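Protein pid-3 (Caenorhabditis elegans, PDB 7OCX) takes part in piRNA (21U RNA) biogenesis as part of the PETISCO complex, pairing through its RNA recognition motif domain with that of TOFU-6. Local coordinates at residues 15-20 with 47-52. Residues are numbered along the deposited sequence; the frame is centred on the assembly and turned at random.
Sequences LKISGY and QSAVVA
Tyr20 lays one face of its ring over the carbonyl group of Gln47, with Tyr20 CE1 3.6 Å from Gln47 CA. With chi1 at 48°, CG sits between the backbone N and the carbonyl carbon, which brings the ring back against Gln47, just ahead of the opposing strand. At the ring edge a water, in the ring plane, joins Tyr20 OH to Ser48 O, and Ala49 CB lies 3.4 Å from that hydroxyl. The extended Gln47 side chain reaches to the backbone of Tyr20, its NE2 giving a 3.0 Å hydrogen bond to Tyr20 O; the acceptor lies in the amide plane, but the donor stands 40° out of the carbonyl plane. Replacing Tyr20 by alanine would probably leave the Gln47 carbonyl without its aromatic cover and the water held by Ser48 O without its phenol partner.

Farther along, Leu15 and Val51 run side by side on the buried face, Leu15 CD1 3.8 Å from Val51 CB. Val51 CG2 also meets Ile17 CG2 at 3.9 Å, the two side chains slanting across each other. Ile29 of helix 26-32 touches Tyr20 and Ala49, and Leu33 touches Ile17 and Val51. On the other face Ser18 CB and Ser48 CB are 3.8 Å apart, while Ser48 OG is hydrogen-bonded to Thr44 OG1. Leu15-Val51 and Ile17-Ala49 are hydrogen-bonded antiparallel pairs, and Gly19 N adds a 2.9 Å bond to Gln47 O. Strands 14-18 and 48-53 are the central β1-β3 pair of the RNA recognition motif, a βαββαβ fold with its helices packed on one side of the sheet.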
loop_
_atom_site.group_PDB
_atom_site.type_symbol
_atom_site.label_atom_id
_atom_site.label_comp_id
_atom_site.label_asym_id
_atom_site.label_seq_id
_atom_site.Cartn_x
_atom_site.Cartn_y
_atom_site.Cartn_z
ATOM N N LEU B 15 -6.570 3.839 -15.238
ATOM C CA LEU B 15 -5.178 3.735 -15.618
ATOM C C LEU B 15 -4.842 2.279 -15.880
ATOM O O LEU B 15 -5.570 1.363 -15.482
ATOM C CB LEU B 15 -4.270 4.337 -14.552
ATOM C CG LEU B 15 -4.232 3.733 -13.143
ATOM C CD1 LEU B 15 -3.504 2.428 -13.148
ATOM C CD2 LEU B 15 -3.528 4.758 -12.289
ATOM N N LYS B 16 -3.757 2.099 -16.617
ATOM C CA LYS B 16 -3.124 0.816 -16.872
ATOM C C LYS B 16 -1.875 0.732 -16.021
ATOM O O LYS B 16 -1.113 1.696 -15.943
ATOM C CB LYS B 16 -2.713 0.652 -18.342
ATOM C CG LYS B 16 -3.832 0.604 -19.356
ATOM C CD LYS B 16 -3.336 -0.018 -20.674
ATOM C CE LYS B 16 -4.122 0.493 -21.890
ATOM N NZ LYS B 16 -3.288 0.678 -23.123
ATOM N N ILE B 17 -1.664 -0.409 -15.379
ATOM C CA ILE B 17 -0.457 -0.650 -14.597
ATOM C C ILE B 17 0.070 -2.037 -14.943
ATOM O O ILE B 17 -0.711 -2.983 -15.099
ATOM C CB ILE B 17 -0.728 -0.498 -13.084
ATOM C CG1 ILE B 17 0.549 -0.771 -12.280
ATOM C CG2 ILE B 17 -1.886 -1.397 -12.633
ATOM C CD1 ILE B 17 0.482 -0.217 -10.879
ATOM N N SER B 18 1.390 -2.157 -15.098
ATOM C CA SER B 18 1.983 -3.427 -15.498
ATOM C C SER B 18 3.407 -3.478 -14.957
ATOM O O SER B 18 3.964 -2.460 -14.535
ATOM C CB SER B 18 1.970 -3.607 -17.019
ATOM O OG SER B 18 2.728 -2.622 -17.703
ATOM N N GLY B 19 3.963 -4.695 -14.907
ATOM C CA GLY B 19 5.344 -4.893 -14.528
ATOM C C GLY B 19 5.572 -5.396 -13.118
ATOM O O GLY B 19 6.712 -5.763 -12.804
ATOM N N TYR B 20 4.538 -5.400 -12.271
ATOM C CA TYR B 20 4.653 -5.856 -10.906
ATOM C C TYR B 20 4.738 -7.371 -10.850
ATOM O O TYR B 20 4.524 -8.062 -11.844
ATOM C CB TYR B 20 3.464 -5.369 -10.085
ATOM C CG TYR B 20 2.130 -5.621 -10.747
ATOM C CD1 TYR B 20 1.557 -6.881 -10.774
ATOM C CD2 TYR B 20 1.474 -4.589 -11.422
ATOM C CE1 TYR B 20 0.328 -7.108 -11.403
ATOM C CE2 TYR B 20 0.254 -4.808 -12.068
ATOM C CZ TYR B 20 -0.313 -6.069 -12.053
ATOM O OH TYR B 20 -1.519 -6.276 -12.666
ATOM N N GLN B 47 0.825 -9.869 -14.852
ATOM C CA GLN B 47 1.559 -8.676 -14.447
ATOM C C GLN B 47 0.973 -7.393 -15.024
ATOM O O GLN B 47 1.717 -6.439 -15.283
ATOM C CB GLN B 47 3.029 -8.782 -14.850
ATOM C CG GLN B 47 3.703 -10.065 -14.437
ATOM C CD GLN B 47 5.149 -10.087 -14.839
ATOM O OE1 GLN B 47 5.518 -10.766 -15.796
ATOM N NE2 GLN B 47 5.988 -9.360 -14.103
ATOM N N SER B 48 -0.340 -7.347 -15.238
ATOM C CA SER B 48 -0.957 -6.137 -15.757
ATOM C C SER B 48 -2.412 -6.072 -15.319
ATOM O O SER B 48 -3.086 -7.101 -15.165
ATOM C CB SER B 48 -0.886 -6.037 -17.301
ATOM O OG SER B 48 -1.614 -7.062 -17.953
ATOM N N ALA B 49 -2.901 -4.843 -15.162
ATOM C CA ALA B 49 -4.294 -4.643 -14.810
ATOM C C ALA B 49 -4.750 -3.278 -15.298
ATOM O O ALA B 49 -3.946 -2.425 -15.694
ATOM C CB ALA B 49 -4.508 -4.767 -13.301
ATOM N N VAL B 50 -6.065 -3.091 -15.302
ATOM C CA VAL B 50 -6.672 -1.784 -15.514
ATOM C C VAL B 50 -7.376 -1.393 -14.218
ATOM O O VAL B 50 -8.109 -2.205 -13.639
ATOM C CB VAL B 50 -7.643 -1.790 -16.708
ATOM C CG1 VAL B 50 -8.365 -0.454 -16.714
ATOM C CG2 VAL B 50 -6.925 -2.035 -18.046
ATOM N N VAL B 51 -7.149 -0.168 -13.750
ATOM C CA VAL B 51 -7.571 0.245 -12.411
ATOM C C VAL B 51 -8.435 1.483 -12.540
ATOM O O VAL B 51 -8.066 2.422 -13.248
ATOM C CB VAL B 51 -6.365 0.538 -11.496
ATOM C CG1 VAL B 51 -6.827 1.049 -10.156
ATOM C CG2 VAL B 51 -5.500 -0.683 -11.410
ATOM N N ALA B 52 -9.564 1.497 -11.845
ATOM C CA ALA B 52 -10.381 2.697 -11.733
ATOM C C ALA B 52 -10.062 3.358 -10.397
ATOM O O ALA B 52 -10.230 2.739 -9.343
ATOM C CB ALA B 52 -11.868 2.370 -11.851
HETATM O O HOH W 1 -2.540 -8.506 -12.537
#